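Local coordinates for aminopeptidase-like protein (Chaetomium thermophilum, PDB 5JM6), which probably acts as a dodecameric zinc metalloaminopeptidase of the M18 family and is linked to the Cvt pathway of selective autophagy, at residues 290-293 with 299-302; 56-61 with 303-308. All blocks are in the same frame, centred on the assembly; numbering follows the deposited sequence.

Contact 1 is the pairing of strands 291-293 and 299-302, and contact 2 packs helix 55-64 against residues 303-308, touching Ile305 and Lys308; their centres lie about 9 Å apart. Strand 299-302 runs directly into 303-308, so one piece of chain serves both contacts. Leu59, on the helix of contact 2, joins them in space: its CD1 lies 3.6 Å from Val292 CG1 and its CD2 3.9 Å from Ile300 CG2. The two-zinc site belongs to contact 2 through Asp306. Contact 1 lies further off, with about 11 Å between the side chains of Ala302 and Asp306, and reaches a second subunit instead.

Contact 1: 290-293 with 299-302; sequences ATVG and FIFA
The ring of Phe301 lies with one face against the backbone of Gly293, whose N sits over that face and whose CA is 3.7 Å from Phe301 CE2. Having no side chain, Gly293 lets the ring come close to its main chain. Phe301 CG stands anti to its own carbonyl carbon (chi1 -55°), which carries the ring diagonally across the strand pair to Gly293. The methyl CG2 of Thr291, directly opposite in the register, approaches the same ring obliquely and meets Phe301 CB at 3.8 Å, the two side chains running alongside each other. Phe299 behaves differently: its CB is 3.3 Å from Gly293 O and its ring meets that oxygen obliquely near CG and CD2, while the far end of the ring leads away.

The two strands form an antiparallel beta hairpin, their directions differing by 137°. Thr291 with Phe301 and Gly293 with Phe299 are hydrogen-bonded pairs, each closed by two bonds. Thr291 N donates to Phe301 O at 3.0 Å, and Phe301 N returns a bond to Thr291 O; Gly293 N reaches Phe299 O at 2.8 Å, and Phe299 N returns a bond to Gly293 O. Between them lies the non-hydrogen-bonded pair Val292 and Ile300, on the reverse face, where CG1 of Val292 is 4.1 Å from CG1 of Ile300. Thr291 OG1 donates to the carbonyl of the next residue, Val292 O, at 3.0 Å.

Ile300 and Ala302 also share backbone hydrogen bonds with Thr491 and Ala489, making 299-302 the central strand of a three-stranded sheet. Thr291 and Phe301 pack on Asp173 of a second subunit. Within this buried hairpin the paired main-chain N-H and C=O groups satisfy one another, and the side chains add apolar packing.

Contact 2: 56-61 with 303-308; sequences QPYLDF and GRIDDK. With ZN (zinc ion), chain G; ZN (zinc ion), chain H.
Ile305 meets the hydroxyl end of Tyr58 in an apolar contact: Tyr58 OH lies 4.1 Å from Ile305 CG2 and 4.2 Å from Ile305 CG1, the two side chains crossing at about a right angle. The next residue, Asp306, turns to the metals: with CG anti to the backbone N (chi1 -175°), its carboxylate bridges two zinc ions. Asp306 OD1 binds the zinc of chain H at 2.0 Å, completed by His133 and Asp391, and Asp306 OD2 binds the zinc of chain G at 1.8 Å, completed by Glu340 and His485. A carboxylate shared between paired zincs is the hallmark of the co-catalytic site in M18 aminopeptidases. Asp307 points away from helix 55-64, and its OD2 accepts a hydrogen bond from His133 N, a second-shell hold on the backbone of a zinc ligand. Lys308 closes the segment, its carbonyl oxygen lying close to two rings in loose van der Waals packing. Lys308 O stands at the edge of the Tyr58 ring, near the ring plane and 4.3 Å from Tyr58 CE1, and is 4.0 Å from Phe61 CE2. With CG anti to the backbone N in both (chi1 177° for Tyr58, 164° for Phe61), the rings extend until Tyr58 OH reaches Ile305 and Phe61 CE2 reaches Lys308. Phe61 also stacks on Trp312, one turn further along helix 305-320, and the Tyr58 ring meets the same indole at a steep angle.

Contact 1: 290-293 with 299-302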
ATOM      1  N   ALA A 290      20.769 -43.927   5.006  1.00 37.37           N
ATOM      2  CA  ALA A 290      19.381 -44.300   4.808  1.00 33.94           C
ATOM      3  C   ALA A 290      18.978 -45.259   5.917  1.00 36.37           C
ATOM      4  O   ALA A 290      19.801 -46.029   6.412  1.00 36.94           O
ATOM      5  CB  ALA A 290      19.184 -44.936   3.447  1.00 31.35           C
ATOM      6  N   THR A 291      17.711 -45.214   6.307  1.00 32.45           N
ATOM      7  CA  THR A 291      17.239 -46.032   7.412  1.00 32.12           C
ATOM      8  C   THR A 291      15.771 -46.379   7.259  1.00 30.88           C
ATOM      9  O   THR A 291      15.062 -45.797   6.440  1.00 32.66           O
ATOM     10  CB  THR A 291      17.434 -45.326   8.765  1.00 34.72           C
ATOM     11  OG1 THR A 291      17.020 -46.197   9.823  1.00 42.04           O
ATOM     12  CG2 THR A 291      16.609 -44.049   8.816  1.00 34.33           C
ATOM     13  N   VAL A 292      15.323 -47.346   8.048  1.00 27.93           N
ATOM     14  CA  VAL A 292      13.902 -47.613   8.168  1.00 32.22           C
ATOM     15  C   VAL A 292      13.413 -46.952   9.447  1.00 37.27           C
ATOM     16  O   VAL A 292      14.171 -46.798  10.407  1.00 29.81           O
ATOM     17  CB  VAL A 292      13.581 -49.116   8.177  1.00 25.46           C
ATOM     18  CG1 VAL A 292      13.920 -49.732   6.831  1.00 29.12           C
ATOM     19  CG2 VAL A 292      14.328 -49.815   9.298  1.00 26.64           C
ATOM     20  N   GLY A 293      12.162 -46.510   9.438  1.00 32.73           N
ATOM     21  CA  GLY A 293      11.635 -45.738  10.544  1.00 34.25           C
ATOM     22  C   GLY A 293      10.141 -45.874  10.736  1.00 34.58           C
ATOM     23  O   GLY A 293       9.452 -46.531   9.955  1.00 33.09           O
ATOM     24  N   PHE A 299       8.522 -47.057   7.217  1.00 32.65           N
ATOM     25  CA  PHE A 299       9.066 -45.924   6.474  1.00 31.94           C
ATOM     26  C   PHE A 299      10.518 -46.154   6.104  1.00 34.28           C
ATOM     27  O   PHE A 299      11.231 -46.875   6.794  1.00 32.35           O
ATOM     28  CB  PHE A 299       8.970 -44.631   7.287  1.00 35.03           C
ATOM     29  CG  PHE A 299       7.571 -44.177   7.560  1.00 34.39           C
ATOM     30  CD1 PHE A 299       6.653 -44.049   6.533  1.00 36.12           C
ATOM     31  CD2 PHE A 299       7.177 -43.869   8.850  1.00 36.04           C
ATOM     32  CE1 PHE A 299       5.368 -43.625   6.790  1.00 34.26           C
ATOM     33  CE2 PHE A 299       5.894 -43.447   9.111  1.00 36.54           C
ATOM     34  CZ  PHE A 299       4.988 -43.332   8.079  1.00 33.04           C
ATOM     35  N   ILE A 300      10.942 -45.563   4.994  1.00 33.54           N
ATOM     36  CA  ILE A 300      12.362 -45.431   4.702  1.00 31.05           C
ATOM     37  C   ILE A 300      12.729 -43.950   4.682  1.00 31.72           C
ATOM     38  O   ILE A 300      12.129 -43.167   3.948  1.00 29.88           O
ATOM     39  CB  ILE A 300      12.743 -46.088   3.363  1.00 30.97           C
ATOM     40  CG1 ILE A 300      12.691 -47.610   3.491  1.00 32.41           C
ATOM     41  CG2 ILE A 300      14.137 -45.663   2.934  1.00 31.38           C
ATOM     42  CD1 ILE A 300      12.897 -48.340   2.184  1.00 31.73           C
ATOM     43  N   PHE A 301      13.696 -43.568   5.511  1.00 33.71           N
ATOM     44  CA  PHE A 301      14.193 -42.196   5.526  1.00 36.49           C
ATOM     45  C   PHE A 301      15.523 -42.126   4.793  1.00 36.78           C
ATOM     46  O   PHE A 301      16.512 -42.710   5.236  1.00 35.86           O
ATOM     47  CB  PHE A 301      14.366 -41.678   6.956  1.00 35.11           C
ATOM     48  CG  PHE A 301      13.130 -41.782   7.803  1.00 36.01           C
ATOM     49  CD1 PHE A 301      11.868 -41.691   7.239  1.00 38.91           C
ATOM     50  CD2 PHE A 301      13.234 -41.967   9.172  1.00 35.59           C
ATOM     51  CE1 PHE A 301      10.736 -41.789   8.026  1.00 35.78           C
ATOM     52  CE2 PHE A 301      12.107 -42.064   9.962  1.00 35.97           C
ATOM     53  CZ  PHE A 301      10.857 -41.974   9.388  1.00 30.90           C
ATOM     54  N   ALA A 302      15.545 -41.422   3.669  1.00 35.27           N
ATOM     55  CA  ALA A 302      16.772 -41.265   2.903  1.00 35.01           C
ATOM     56  C   ALA A 302      16.717 -40.017   2.038  1.00 36.29           C
ATOM     57  O   ALA A 302      15.637 -39.528   1.704  1.00 34.84           O
ATOM     58  CB  ALA A 302      17.021 -42.493   2.044  1.00 36.05           C
TER

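Contact 2: 56-61 with 303-308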
ATOM      1  N   GLN A  56      16.496 -53.793   2.699  1.00 34.65           N
ATOM      2  CA  GLN A  56      17.885 -53.541   3.083  1.00 36.27           C
ATOM      3  C   GLN A  56      18.839 -53.378   1.884  1.00 35.23           C
ATOM      4  O   GLN A  56      19.744 -52.544   1.947  1.00 33.88           O
ATOM      5  CB  GLN A  56      18.410 -54.626   4.026  1.00 34.22           C
ATOM      6  CG  GLN A  56      19.785 -54.290   4.614  1.00 38.27           C
ATOM      7  CD  GLN A  56      19.706 -53.459   5.887  1.00 48.23           C
ATOM      8  OE1 GLN A  56      18.656 -53.374   6.524  1.00 48.49           O
ATOM      9  NE2 GLN A  56      20.821 -52.836   6.259  1.00 57.31           N
ATOM     10  N   PRO A  57      18.674 -54.180   0.808  1.00 32.80           N
ATOM     11  CA  PRO A  57      19.527 -53.872  -0.348  1.00 31.10           C
ATOM     12  C   PRO A  57      19.350 -52.445  -0.878  1.00 34.72           C
ATOM     13  O   PRO A  57      20.340 -51.827  -1.270  1.00 33.42           O
ATOM     14  CB  PRO A  57      19.084 -54.902  -1.390  1.00 31.67           C
ATOM     15  CG  PRO A  57      18.654 -56.071  -0.578  1.00 35.14           C
ATOM     16  CD  PRO A  57      17.993 -55.482   0.643  1.00 35.12           C
ATOM     17  N   TYR A  58      18.125 -51.926  -0.874  1.00 33.28           N
ATOM     18  CA  TYR A  58      17.903 -50.540  -1.277  1.00 31.64           C
ATOM     19  C   TYR A  58      18.563 -49.578  -0.296  1.00 36.40           C
ATOM     20  O   TYR A  58      19.179 -48.593  -0.705  1.00 33.76           O
ATOM     21  CB  TYR A  58      16.412 -50.222  -1.385  1.00 31.35           C
ATOM     22  CG  TYR A  58      16.134 -48.773  -1.729  1.00 34.38           C
ATOM     23  CD1 TYR A  58      16.367 -48.287  -3.010  1.00 33.61           C
ATOM     24  CD2 TYR A  58      15.645 -47.890  -0.774  1.00 36.57           C
ATOM     25  CE1 TYR A  58      16.119 -46.965  -3.331  1.00 36.20           C
ATOM     26  CE2 TYR A  58      15.392 -46.564  -1.087  1.00 34.58           C
ATOM     27  CZ  TYR A  58      15.631 -46.109  -2.367  1.00 40.44           C
ATOM     28  OH  TYR A  58      15.382 -44.792  -2.683  1.00 35.22           O
ATOM     29  N   LEU A  59      18.425 -49.865   0.995  1.00 34.23           N
ATOM     30  CA  LEU A  59      19.048 -49.051   2.031  1.00 29.57           C
ATOM     31  C   LEU A  59      20.549 -48.931   1.803  1.00 30.42           C
ATOM     32  O   LEU A  59      21.089 -47.826   1.749  1.00 31.46           O
ATOM     33  CB  LEU A  59      18.771 -49.633   3.418  1.00 34.89           C
ATOM     34  CG  LEU A  59      17.369 -49.396   3.980  1.00 36.01           C
ATOM     35  CD1 LEU A  59      17.227 -50.035   5.352  1.00 32.52           C
ATOM     36  CD2 LEU A  59      17.076 -47.908   4.047  1.00 31.60           C
ATOM     37  N   ASP A  60      21.216 -50.072   1.650  1.00 35.08           N
ATOM     38  CA  ASP A  60      22.658 -50.090   1.433  1.00 35.34           C
ATOM     39  C   ASP A  60      23.048 -49.371   0.148  1.00 32.48           C
ATOM     40  O   ASP A  60      24.085 -48.711   0.093  1.00 32.80           O
ATOM     41  CB  ASP A  60      23.182 -51.525   1.397  1.00 32.38           C
ATOM     42  CG  ASP A  60      23.046 -52.226   2.730  1.00 42.19           C
ATOM     43  OD1 ASP A  60      23.042 -51.533   3.770  1.00 44.61           O
ATOM     44  OD2 ASP A  60      22.949 -53.470   2.739  1.00 49.24           O
ATOM     45  N   PHE A  61      22.223 -49.505  -0.883  1.00 30.15           N
ATOM     46  CA  PHE A  61      22.481 -48.808  -2.135  1.00 31.91           C
ATOM     47  C   PHE A  61      22.509 -47.298  -1.896  1.00 31.58           C
ATOM     48  O   PHE A  61      23.495 -46.636  -2.216  1.00 28.60           O
ATOM     49  CB  PHE A  61      21.435 -49.183  -3.189  1.00 32.71           C
ATOM     50  CG  PHE A  61      21.391 -48.249  -4.365  1.00 32.37           C
ATOM     51  CD1 PHE A  61      22.440 -48.193  -5.268  1.00 31.79           C
ATOM     52  CD2 PHE A  61      20.291 -47.436  -4.573  1.00 29.45           C
ATOM     53  CE1 PHE A  61      22.395 -47.334  -6.350  1.00 30.14           C
ATOM     54  CE2 PHE A  61      20.238 -46.578  -5.652  1.00 29.86           C
ATOM     55  CZ  PHE A  61      21.291 -46.525  -6.542  1.00 32.15           C
ATOM     56  N   GLY A 303      17.888 -39.507   1.677  1.00 37.51           N
ATOM     57  CA  GLY A 303      17.982 -38.391   0.758  1.00 38.81           C
ATOM     58  C   GLY A 303      18.308 -38.867  -0.642  1.00 41.94           C
ATOM     59  O   GLY A 303      18.742 -40.005  -0.823  1.00 47.45           O
ATOM     60  N   ARG A 304      18.113 -37.980  -1.618  1.00 43.69           N
ATOM     61  CA  ARG A 304      18.338 -38.257  -3.041  1.00 42.16           C
ATOM     62  C   ARG A 304      17.375 -39.297  -3.596  1.00 44.07           C
ATOM     63  O   ARG A 304      17.717 -40.035  -4.521  1.00 44.92           O
ATOM     64  CB  ARG A 304      19.773 -38.721  -3.295  1.00 39.95           C
ATOM     65  CG  ARG A 304      20.834 -37.860  -2.656  1.00 44.28           C
ATOM     66  CD  ARG A 304      22.179 -38.558  -2.712  1.00 39.95           C
ATOM     67  NE  ARG A 304      22.352 -39.496  -1.607  1.00 43.03           N
ATOM     68  CZ  ARG A 304      22.666 -39.132  -0.368  1.00 47.83           C
ATOM     69  NH1 ARG A 304      22.835 -37.850  -0.077  1.00 43.45           N
ATOM     70  NH2 ARG A 304      22.810 -40.047   0.582  1.00 49.73           N
ATOM     71  N   ILE A 305      16.170 -39.345  -3.045  1.00 45.82           N
ATOM     72  CA  ILE A 305      15.181 -40.284  -3.537  1.00 41.42           C
ATOM     73  C   ILE A 305      14.636 -39.843  -4.896  1.00 49.05           C
ATOM     74  O   ILE A 305      14.204 -40.704  -5.668  1.00 49.07           O
ATOM     75  CB  ILE A 305      14.015 -40.482  -2.536  1.00 44.56           C
ATOM     76  CG1 ILE A 305      14.540 -40.976  -1.189  1.00 41.67           C
ATOM     77  CG2 ILE A 305      13.009 -41.501  -3.055  1.00 41.70           C
ATOM     78  CD1 ILE A 305      13.447 -41.481  -0.266  1.00 40.10           C
ATOM     79  N   ASP A 306      14.709 -38.548  -5.245  1.00 56.02           N
ATOM     80  CA  ASP A 306      14.086 -38.175  -6.512  1.00 56.86           C
ATOM     81  C   ASP A 306      14.893 -38.931  -7.557  1.00 60.87           C
ATOM     82  O   ASP A 306      16.009 -38.576  -7.954  1.00 53.61           O
ATOM     83  CB  ASP A 306      14.085 -36.649  -6.761  1.00 70.11           C
ATOM     84  CG  ASP A 306      13.327 -36.247  -8.049  1.00 70.87           C
ATOM     85  OD1 ASP A 306      13.488 -36.913  -9.089  1.00 62.98           O
ATOM     86  OD2 ASP A 306      12.548 -35.270  -8.025  1.00 57.01           O
ATOM     87  N   ASP A 307      14.194 -39.984  -7.972  1.00 64.36           N
ATOM     88  CA  ASP A 307      14.509 -41.077  -8.899  1.00 46.09           C
ATOM     89  C   ASP A 307      15.660 -42.063  -8.698  1.00 43.17           C
ATOM     90  O   ASP A 307      15.721 -43.023  -9.458  1.00 44.76           O
ATOM     91  CB  ASP A 307      14.613 -40.560 -10.312  1.00 47.13           C
ATOM     92  CG  ASP A 307      13.481 -41.084 -11.161  1.00 51.59           C
ATOM     93  OD1 ASP A 307      12.572 -41.700 -10.567  1.00 54.59           O
ATOM     94  OD2 ASP A 307      13.505 -40.940 -12.395  1.00 53.12           O
ATOM     95  N   LYS A 308      16.537 -41.913  -7.715  1.00 44.99           N
ATOM     96  CA  LYS A 308      17.394 -43.060  -7.423  1.00 39.60           C
ATOM     97  C   LYS A 308      16.492 -44.245  -7.043  1.00 40.88           C
ATOM     98  O   LYS A 308      16.832 -45.397  -7.300  1.00 43.11           O
ATOM     99  CB  LYS A 308      18.411 -42.754  -6.322  1.00 32.34           C
ATOM    100  CG  LYS A 308      19.705 -42.118  -6.829  1.00 35.43           C
ATOM    101  CD  LYS A 308      20.554 -41.620  -5.668  1.00 36.09           C
ATOM    102  CE  LYS A 308      21.985 -41.321  -6.089  1.00 31.61           C
ATOM    103  NZ  LYS A 308      22.167 -39.954  -6.649  1.00 33.54           N
TER
HETATM  104 ZN    ZN G 601      13.560 -33.984  -8.809  1.00111.48          ZN
HETATM  105 ZN    ZN H 602      12.591 -37.045 -10.839  1.00 71.99          ZN